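Local structure of adherence and virulence protein A (Streptococcus pneumoniae, 6PON) at residues 26-36 against 66-76; 137-145 against 155-163. The protein binds fibronectin and probably contributes to the adherence and virulence of the pneumococcus. All blocks are in the same frame, centred on the assembly; numbering follows the deposited sequence.

Contact 1 (26-36 against 66-76); sequences KINQPFEQELV and FENPAQPSTFI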
loop_
_atom_site.group_PDB
_atom_site.type_symbol
_atom_site.label_atom_id
_atom_site.label_comp_id
_atom_site.label_asym_id
_atom_site.label_seq_id
_atom_site.Cartn_x
_atom_site.Cartn_y
_atom_site.Cartn_z
ATOM N N LYS B 26 17.181 45.012 10.725
ATOM C CA LYS B 26 17.289 45.808 9.512
ATOM C C LYS B 26 16.214 45.344 8.538
ATOM O O LYS B 26 15.873 44.160 8.497
ATOM C CB LYS B 26 18.697 45.697 8.910
ATOM C CG LYS B 26 19.071 46.853 8.027
ATOM C CD LYS B 26 20.440 46.665 7.366
ATOM C CE LYS B 26 20.676 47.738 6.269
ATOM N NZ LYS B 26 22.039 47.657 5.641
ATOM N N ILE B 27 15.656 46.286 7.781
ATOM C CA ILE B 27 14.518 46.018 6.914
ATOM C C ILE B 27 14.742 46.778 5.613
ATOM O O ILE B 27 14.817 48.012 5.618
ATOM C CB ILE B 27 13.188 46.436 7.576
ATOM C CG1 ILE B 27 12.882 45.585 8.810
ATOM C CG2 ILE B 27 12.031 46.333 6.619
ATOM C CD1 ILE B 27 12.722 46.418 10.086
ATOM N N ASN B 28 14.846 46.051 4.500
ATOM C CA ASN B 28 15.054 46.657 3.188
ATOM C C ASN B 28 14.210 45.954 2.130
ATOM O O ASN B 28 13.756 44.818 2.309
ATOM C CB ASN B 28 16.517 46.608 2.759
ATOM C CG ASN B 28 17.421 47.327 3.724
ATOM O OD1 ASN B 28 17.859 46.748 4.716
ATOM N ND2 ASN B 28 17.691 48.607 3.455
ATOM N N GLN B 29 14.029 46.664 1.009
ATOM C CA GLN B 29 13.290 46.230 -0.175
ATOM C C GLN B 29 14.243 46.281 -1.372
ATOM O O GLN B 29 14.203 47.234 -2.167
ATOM C CB GLN B 29 12.074 47.130 -0.393
ATOM C CG GLN B 29 11.181 46.832 -1.582
ATOM C CD GLN B 29 9.972 47.769 -1.643
ATOM O OE1 GLN B 29 9.888 48.733 -0.873
ATOM N NE2 GLN B 29 9.031 47.487 -2.554
ATOM N N PRO B 30 15.126 45.282 -1.529
ATOM C CA PRO B 30 16.089 45.343 -2.651
ATOM C C PRO B 30 15.429 45.344 -4.017
ATOM O O PRO B 30 15.863 46.086 -4.904
ATOM C CB PRO B 30 16.982 44.107 -2.440
ATOM C CG PRO B 30 16.312 43.278 -1.423
ATOM C CD PRO B 30 15.368 44.138 -0.631
ATOM N N PHE B 31 14.382 44.553 -4.216
ATOM C CA PHE B 31 13.595 44.623 -5.439
ATOM C C PHE B 31 12.162 44.993 -5.085
ATOM O O PHE B 31 11.768 44.963 -3.916
ATOM C CB PHE B 31 13.659 43.301 -6.206
ATOM C CG PHE B 31 15.055 42.906 -6.564
ATOM C CD1 PHE B 31 15.698 43.502 -7.639
ATOM C CD2 PHE B 31 15.743 41.970 -5.802
ATOM C CE1 PHE B 31 17.003 43.147 -7.969
ATOM C CE2 PHE B 31 17.039 41.610 -6.120
ATOM C CZ PHE B 31 17.674 42.203 -7.205
ATOM N N GLU B 32 11.381 45.341 -6.113
ATOM C CA GLU B 32 10.059 45.912 -5.873
ATOM C C GLU B 32 9.196 44.992 -5.020
ATOM O O GLU B 32 8.537 45.441 -4.071
ATOM C CB GLU B 32 9.367 46.224 -7.202
ATOM C CG GLU B 32 8.276 47.274 -7.079
ATOM C CD GLU B 32 8.836 48.690 -6.968
ATOM O OE1 GLU B 32 8.689 49.474 -7.933
ATOM O OE2 GLU B 32 9.437 49.033 -5.924
ATOM N N GLN B 33 9.194 43.697 -5.323
ATOM C CA GLN B 33 8.315 42.770 -4.627
ATOM C C GLN B 33 9.085 41.842 -3.702
ATOM O O GLN B 33 8.659 40.712 -3.448
ATOM C CB GLN B 33 7.495 41.955 -5.617
ATOM C CG GLN B 33 7.058 42.726 -6.853
ATOM C CD GLN B 33 6.628 41.776 -7.951
ATOM O OE1 GLN B 33 5.504 41.255 -7.922
ATOM N NE2 GLN B 33 7.532 41.510 -8.908
ATOM N N GLU B 34 10.224 42.293 -3.199
ATOM C CA GLU B 34 11.017 41.462 -2.315
ATOM C C GLU B 34 11.366 42.229 -1.052
ATOM O O GLU B 34 11.688 43.416 -1.098
ATOM C CB GLU B 34 12.282 40.971 -3.026
ATOM C CG GLU B 34 11.985 40.312 -4.355
ATOM C CD GLU B 34 13.002 39.265 -4.734
ATOM O OE1 GLU B 34 12.648 38.385 -5.548
ATOM O OE2 GLU B 34 14.143 39.301 -4.223
ATOM N N LEU B 35 11.294 41.539 0.077
ATOM C CA LEU B 35 11.575 42.108 1.386
ATOM C C LEU B 35 12.643 41.257 2.055
ATOM O O LEU B 35 12.520 40.028 2.088
ATOM C CB LEU B 35 10.295 42.153 2.243
ATOM C CG LEU B 35 10.431 42.552 3.710
ATOM C CD1 LEU B 35 10.782 44.044 3.822
ATOM C CD2 LEU B 35 9.181 42.192 4.519
ATOM N N VAL B 36 13.676 41.903 2.595
ATOM C CA VAL B 36 14.770 41.233 3.289
ATOM C C VAL B 36 14.892 41.790 4.702
ATOM O O VAL B 36 14.991 43.006 4.890
ATOM C CB VAL B 36 16.098 41.384 2.529
ATOM C CG1 VAL B 36 17.239 40.739 3.311
ATOM C CG2 VAL B 36 15.985 40.747 1.168
ATOM N N PHE B 66 22.398 41.986 -1.012
ATOM C CA PHE B 66 21.473 42.749 -1.828
ATOM C C PHE B 66 21.926 44.191 -1.846
ATOM O O PHE B 66 22.472 44.689 -0.861
ATOM C CB PHE B 66 20.040 42.649 -1.291
ATOM C CG PHE B 66 19.542 41.229 -1.136
ATOM C CD1 PHE B 66 18.786 40.634 -2.130
ATOM C CD2 PHE B 66 19.838 40.495 0.005
ATOM C CE1 PHE B 66 18.331 39.343 -1.990
ATOM C CE2 PHE B 66 19.390 39.191 0.153
ATOM C CZ PHE B 66 18.627 38.616 -0.847
ATOM N N GLU B 67 21.703 44.851 -2.977
ATOM C CA GLU B 67 21.930 46.286 -3.104
ATOM C C GLU B 67 20.650 47.015 -2.710
ATOM O O GLU B 67 19.657 46.990 -3.447
ATOM C CB GLU B 67 22.337 46.650 -4.525
ATOM C CG GLU B 67 23.106 45.562 -5.233
ATOM C CD GLU B 67 23.996 46.108 -6.314
ATOM O OE1 GLU B 67 25.230 45.928 -6.197
ATOM O OE2 GLU B 67 23.463 46.729 -7.265
ATOM N N ASN B 68 20.675 47.672 -1.561
ATOM C CA ASN B 68 19.495 48.377 -1.110
ATOM C C ASN B 68 19.300 49.652 -1.922
ATOM O O ASN B 68 20.247 50.172 -2.517
ATOM C CB ASN B 68 19.605 48.693 0.374
ATOM C CG ASN B 68 19.675 47.436 1.215
ATOM O OD1 ASN B 68 19.036 46.433 0.883
ATOM N ND2 ASN B 68 20.469 47.469 2.294
ATOM N N PRO B 69 18.070 50.147 -2.007
ATOM C CA PRO B 69 17.835 51.416 -2.706
ATOM C C PRO B 69 18.319 52.595 -1.867
ATOM O O PRO B 69 18.607 52.479 -0.676
ATOM C CB PRO B 69 16.313 51.451 -2.930
ATOM C CG PRO B 69 15.737 50.396 -2.031
ATOM C CD PRO B 69 16.826 49.405 -1.709
ATOM N N ALA B 70 18.410 53.752 -2.529
ATOM C CA ALA B 70 18.962 54.947 -1.899
ATOM C C ALA B 70 18.047 55.472 -0.803
ATOM O O ALA B 70 18.519 55.992 0.214
ATOM C CB ALA B 70 19.198 56.030 -2.953
ATOM N N GLN B 71 16.740 55.363 -0.999
ATOM C CA GLN B 71 15.774 55.818 -0.018
ATOM C C GLN B 71 14.705 54.754 0.175
ATOM O O GLN B 71 14.261 54.140 -0.799
ATOM C CB GLN B 71 15.114 57.131 -0.463
ATOM C CG GLN B 71 16.053 58.288 -0.610
ATOM C CD GLN B 71 16.626 58.767 0.719
ATOM O OE1 GLN B 71 16.309 58.236 1.795
ATOM N NE2 GLN B 71 17.492 59.770 0.647
ATOM N N PRO B 72 14.265 54.514 1.408
ATOM C CA PRO B 72 13.190 53.538 1.622
ATOM C C PRO B 72 11.881 54.032 1.029
ATOM O O PRO B 72 11.536 55.210 1.129
ATOM C CB PRO B 72 13.105 53.426 3.148
ATOM C CG PRO B 72 13.621 54.720 3.640
ATOM C CD PRO B 72 14.687 55.157 2.665
ATOM N N SER B 73 11.161 53.122 0.388
ATOM C CA SER B 73 9.838 53.439 -0.110
ATOM C C SER B 73 8.908 53.764 1.051
ATOM O O SER B 73 9.209 53.499 2.213
ATOM C CB SER B 73 9.265 52.264 -0.897
ATOM O OG SER B 73 9.179 51.107 -0.072
ATOM N N THR B 74 7.736 54.312 0.712
ATOM C CA THR B 74 6.669 54.421 1.702
ATOM C C THR B 74 6.412 53.072 2.376
ATOM O O THR B 74 6.262 52.997 3.602
ATOM C CB THR B 74 5.390 54.952 1.033
ATOM O OG1 THR B 74 5.605 56.283 0.553
ATOM C CG2 THR B 74 4.214 54.969 2.010
ATOM N N PHE B 75 6.378 51.992 1.585
ATOM C CA PHE B 75 6.138 50.665 2.138
ATOM C C PHE B 75 7.121 50.349 3.252
ATOM O O PHE B 75 6.732 49.839 4.305
ATOM C CB PHE B 75 6.235 49.620 1.026
ATOM C CG PHE B 75 6.246 48.174 1.509
ATOM C CD1 PHE B 75 5.061 47.535 1.887
ATOM C CD2 PHE B 75 7.426 47.443 1.524
ATOM C CE1 PHE B 75 5.055 46.214 2.288
ATOM C CE2 PHE B 75 7.431 46.126 1.928
ATOM C CZ PHE B 75 6.231 45.501 2.313
ATOM N N ILE B 76 8.397 50.676 3.046
ATOM C CA ILE B 76 9.434 50.236 3.968
ATOM C C ILE B 76 9.390 51.036 5.259
ATOM O O ILE B 76 9.564 50.478 6.355
ATOM C CB ILE B 76 10.809 50.326 3.292
ATOM C CG1 ILE B 76 10.924 49.242 2.219
ATOM C CG2 ILE B 76 11.916 50.145 4.329
ATOM C CD1 ILE B 76 11.067 47.859 2.807
HETATM O O HOH W 1 22.156 45.775 3.702
HETATM O O HOH W 2 12.269 50.845 -0.503
HETATM O O HOH W 3 18.808 45.257 -5.528
#
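Val36 CG2 sits over the centre of one face of the Phe66 ring, 3.9 Å from its centroid in a CH-pi contact, and Phe31 CE2 lies at the edge of that ring. Pro30 meets Phe66 obliquely, its CB 3.6 Å from Phe66 CB. The amides of Asn28 and Asn68 are stacked, their planes 3° apart; their nitrogens, Asn28 ND2 and Asn68 ND2, are 3.2 Å apart as two donors without a bond, and a water joins Asn68 ND2 to Lys26 NZ. Farther along, Gln29 reaches helix 74-83 as a fully extended chain, CG anti to the backbone N (chi1 -180°). Its OE1 accepts from Ser73 OG at 2.6 Å, in the carbonyl plane, while its NE2 is bonded back to Glu32 O at 2.6 Å. Ser73 is the N-cap of this helix, and its OG also accepts from Ile76 N. Ile76 CD1 rests 3.4 Å from Gln29 CB and meets Leu35 CD1 at 4.0 Å. With bonds at both ends of its amide, Gln29 is fixed in rotation, and the hairpin turn and the helix cap are tied through one side chain.

Contact 2 (137-145 against 155-163); sequences HKILEVIKH and TLLPGSTYI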
loop_
_atom_site.group_PDB
_atom_site.type_symbol
_atom_site.label_atom_id
_atom_site.label_comp_id
_atom_site.label_asym_id
_atom_site.label_seq_id
_atom_site.Cartn_x
_atom_site.Cartn_y
_atom_site.Cartn_z
ATOM N N HIS B 137 -6.643 44.345 13.086
ATOM C CA HIS B 137 -6.685 43.472 11.906
ATOM C C HIS B 137 -6.757 44.268 10.595
ATOM O O HIS B 137 -7.246 43.776 9.567
ATOM C CB HIS B 137 -7.823 42.458 12.012
ATOM C CG HIS B 137 -7.684 41.539 13.185
ATOM N ND1 HIS B 137 -6.689 40.585 13.268
ATOM C CD2 HIS B 137 -8.392 41.443 14.338
ATOM C CE1 HIS B 137 -6.798 39.935 14.414
ATOM N NE2 HIS B 137 -7.822 40.438 15.082
ATOM N N LYS B 138 -6.234 45.490 10.616
ATOM C CA LYS B 138 -6.140 46.333 9.435
ATOM C C LYS B 138 -4.755 46.206 8.816
ATOM O O LYS B 138 -3.755 46.061 9.530
ATOM C CB LYS B 138 -6.434 47.800 9.788
ATOM C CG LYS B 138 -7.890 48.050 10.192
ATOM C CD LYS B 138 -8.203 49.530 10.448
ATOM C CE LYS B 138 -9.714 49.705 10.679
ATOM N NZ LYS B 138 -10.174 51.121 10.832
ATOM N N ILE B 139 -4.699 46.245 7.487
ATOM C CA ILE B 139 -3.410 46.262 6.805
ATOM C C ILE B 139 -2.690 47.563 7.128
ATOM O O ILE B 139 -3.179 48.657 6.811
ATOM C CB ILE B 139 -3.585 46.093 5.292
ATOM C CG1 ILE B 139 -3.998 44.653 4.981
ATOM C CG2 ILE B 139 -2.283 46.471 4.551
ATOM C CD1 ILE B 139 -5.253 44.567 4.157
ATOM N N LEU B 140 -1.526 47.456 7.769
ATOM C CA LEU B 140 -0.701 48.639 7.964
ATOM C C LEU B 140 -0.024 49.056 6.662
ATOM O O LEU B 140 0.127 50.255 6.389
ATOM C CB LEU B 140 0.320 48.379 9.068
ATOM C CG LEU B 140 -0.320 48.120 10.443
ATOM C CD1 LEU B 140 0.669 47.426 11.406
ATOM C CD2 LEU B 140 -0.914 49.451 11.051
ATOM N N GLU B 141 0.366 48.090 5.836
ATOM C CA GLU B 141 1.041 48.352 4.566
ATOM C C GLU B 141 1.187 47.021 3.825
ATOM O O GLU B 141 1.060 45.945 4.416
ATOM C CB GLU B 141 2.394 49.051 4.803
ATOM C CG GLU B 141 3.135 49.633 3.609
ATOM C CD GLU B 141 2.283 50.312 2.534
ATOM O OE1 GLU B 141 2.384 51.546 2.364
ATOM O OE2 GLU B 141 1.561 49.606 1.794
ATOM N N VAL B 142 1.411 47.099 2.519
ATOM C CA VAL B 142 1.319 45.908 1.689
ATOM C C VAL B 142 2.105 46.153 0.412
ATOM O O VAL B 142 1.956 47.198 -0.234
ATOM C CB VAL B 142 -0.147 45.536 1.392
ATOM C CG1 VAL B 142 -0.932 46.759 0.934
ATOM C CG2 VAL B 142 -0.214 44.458 0.329
ATOM N N ILE B 143 2.944 45.186 0.035
ATOM C CA ILE B 143 3.971 45.476 -0.948
ATOM C C ILE B 143 3.398 45.647 -2.345
ATOM O O ILE B 143 4.011 46.328 -3.172
ATOM C CB ILE B 143 5.059 44.395 -0.899
ATOM C CG1 ILE B 143 6.409 45.001 -1.287
ATOM C CG2 ILE B 143 4.681 43.197 -1.780
ATOM C CD1 ILE B 143 7.559 44.054 -1.074
ATOM N N LYS B 144 2.229 45.081 -2.634
ATOM C CA LYS B 144 1.560 45.300 -3.916
ATOM C C LYS B 144 0.147 45.800 -3.643
ATOM O O LYS B 144 -0.745 45.002 -3.339
ATOM C CB LYS B 144 1.532 44.034 -4.757
ATOM C CG LYS B 144 2.607 44.006 -5.825
ATOM C CD LYS B 144 2.374 42.873 -6.822
ATOM C CE LYS B 144 2.790 41.540 -6.252
ATOM N NZ LYS B 144 2.196 40.397 -7.012
ATOM N N HIS B 145 -0.063 47.111 -3.761
ATOM C CA HIS B 145 -1.399 47.656 -3.554
ATOM C C HIS B 145 -2.344 47.170 -4.646
ATOM O O HIS B 145 -1.974 47.087 -5.819
ATOM C CB HIS B 145 -1.361 49.181 -3.527
ATOM C CG HIS B 145 -0.671 49.744 -2.326
ATOM N ND1 HIS B 145 -0.813 51.059 -1.931
ATOM C CD2 HIS B 145 0.170 49.173 -1.431
ATOM C CE1 HIS B 145 -0.100 51.270 -0.839
ATOM N NE2 HIS B 145 0.511 50.144 -0.516
ATOM N N THR B 155 -9.789 44.218 -0.933
ATOM C CA THR B 155 -9.030 45.424 -1.190
ATOM C C THR B 155 -7.720 45.305 -0.417
ATOM O O THR B 155 -7.728 45.065 0.797
ATOM C CB THR B 155 -9.846 46.662 -0.812
ATOM O OG1 THR B 155 -11.023 46.717 -1.636
ATOM C CG2 THR B 155 -9.054 47.918 -1.039
ATOM N N LEU B 156 -6.599 45.415 -1.128
ATOM C CA LEU B 156 -5.278 45.310 -0.513
ATOM C C LEU B 156 -4.690 46.711 -0.454
ATOM O O LEU B 156 -3.900 47.120 -1.301
ATOM C CB LEU B 156 -4.375 44.341 -1.266
ATOM C CG LEU B 156 -4.888 42.904 -1.197
ATOM C CD1 LEU B 156 -3.858 41.942 -1.720
ATOM C CD2 LEU B 156 -5.283 42.546 0.222
ATOM N N LEU B 157 -5.087 47.452 0.574
ATOM C CA LEU B 157 -4.646 48.831 0.712
ATOM C C LEU B 157 -4.468 49.119 2.191
ATOM O O LEU B 157 -5.179 48.534 3.018
ATOM C CB LEU B 157 -5.655 49.815 0.087
ATOM C CG LEU B 157 -5.853 49.872 -1.442
ATOM C CD1 LEU B 157 -7.082 50.697 -1.797
ATOM C CD2 LEU B 157 -4.629 50.457 -2.171
ATOM N N PRO B 158 -3.515 49.974 2.559
ATOM C CA PRO B 158 -3.410 50.401 3.965
ATOM C C PRO B 158 -4.765 50.840 4.506
ATOM O O PRO B 158 -5.540 51.513 3.821
ATOM C CB PRO B 158 -2.419 51.572 3.914
ATOM C CG PRO B 158 -1.603 51.331 2.669
ATOM C CD PRO B 158 -2.477 50.576 1.698
ATOM N N GLY B 159 -5.060 50.432 5.739
ATOM C CA GLY B 159 -6.303 50.754 6.398
ATOM C C GLY B 159 -7.420 49.751 6.182
ATOM O O GLY B 159 -8.318 49.659 7.021
ATOM N N SER B 160 -7.393 49.007 5.071
ATOM C CA SER B 160 -8.368 47.952 4.847
ATOM C C SER B 160 -8.149 46.812 5.835
ATOM O O SER B 160 -7.021 46.533 6.262
ATOM C CB SER B 160 -8.277 47.405 3.414
ATOM O OG SER B 160 -8.660 48.366 2.440
ATOM N N THR B 161 -9.251 46.151 6.197
ATOM C CA THR B 161 -9.183 44.980 7.056
ATOM C C THR B 161 -8.668 43.794 6.254
ATOM O O THR B 161 -9.049 43.602 5.094
ATOM C CB THR B 161 -10.563 44.681 7.637
ATOM O OG1 THR B 161 -11.050 45.852 8.301
ATOM C CG2 THR B 161 -10.496 43.520 8.633
ATOM N N TYR B 162 -7.770 43.019 6.861
ATOM C CA TYR B 162 -7.136 41.922 6.136
ATOM C C TYR B 162 -8.137 40.810 5.872
ATOM O O TYR B 162 -8.894 40.409 6.759
ATOM C CB TYR B 162 -5.934 41.362 6.909
ATOM C CG TYR B 162 -5.307 40.151 6.253
ATOM C CD1 TYR B 162 -4.499 40.281 5.121
ATOM C CD2 TYR B 162 -5.536 38.872 6.744
ATOM C CE1 TYR B 162 -3.927 39.163 4.505
ATOM C CE2 TYR B 162 -4.975 37.756 6.142
ATOM C CZ TYR B 162 -4.176 37.906 5.023
ATOM O OH TYR B 162 -3.617 36.784 4.436
ATOM N N ILE B 163 -8.132 40.309 4.641
ATOM C CA ILE B 163 -8.918 39.146 4.260
ATOM C C ILE B 163 -7.970 38.121 3.665
ATOM O O ILE B 163 -7.168 38.458 2.782
ATOM C CB ILE B 163 -10.014 39.490 3.234
ATOM C CG1 ILE B 163 -10.857 40.686 3.696
ATOM C CG2 ILE B 163 -10.865 38.259 2.982
ATOM C CD1 ILE B 163 -11.650 41.358 2.562
#
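Ile139 N donates to Ser160 O at 2.6 Å and Gly159 N returns a bond to Ile139 O at 2.8 Å, so both backbone polar groups of Ile139 are held by the type II turn Leu157-Ser160. A third bond, from Tyr162 N to His137 O at 2.9 Å, joins Ile139 N to Ser160 O in framing the single bridge of Lys138 with Thr161, a non-hydrogen-bonded antiparallel pair. Within 137-145, Glu141 OE2 takes two donors: His145 NE2, 2.6 Å away, comes to the syn lone pair, and Val142 N to the anti one. The Glu141 chain has CG anti to the backbone N (chi1 -169°) but bends at the next bond (chi2 39°), which folds the carboxylate back to its neighbour's N-H. Against this pair lies Pro158, whose CD covers one face of the His145 ring, 3.9 Å from its centroid and offset toward the rim, while its CG touches Glu141 OE2. Leu157 CD2 reaches His145 CB at 3.8 Å. Farther in, Ile139 CD1 packs against Tyr162 CA at 3.8 Å, and its CG1 lies at the edge of the tyrosine ring; the hydroxyl of Tyr162 bonds to Glu121. Val142 CG1 approaches Leu156 O, and Leu156 also touches Asn128 of strand 128-133. Backbone pairing with 155-163 stops at Ile139, before the chain turns its corner at Leu140; Leu140 and Glu141 then form a classic bulge facing Leu131 in the five-stranded antiparallel sheet. Two grips on Glu141 OE2 fix the rotation of the carboxylate; the NE2 bond and Pro158 CD hold the His145 ring, and the nearby carboxylate would tend to favour a protonated imidazole.

In the fold
Both contacts are partly buried and lie on the same side of the chain's centre, their own centres about 18 Å apart, but contact 1 has more buried residues (6 of 15 touching, against 4 of 16) and contact 2 more exposed ones. Contact 1 joins the hairpin of the four-stranded sheet to the start of helix 74-83; waters bridge several of its polar groups. Contact 2 lays an irregular loop along the edge of the five-stranded sheet and depends mainly on direct backbone bonds. Phe75 of helix 74-83 packs on Glu141 and Ile143 of contact 2, and the hairpin turn touches it directly, Glu32 O on Ile143 CD1. The helix start is therefore packed between elements of both sheets.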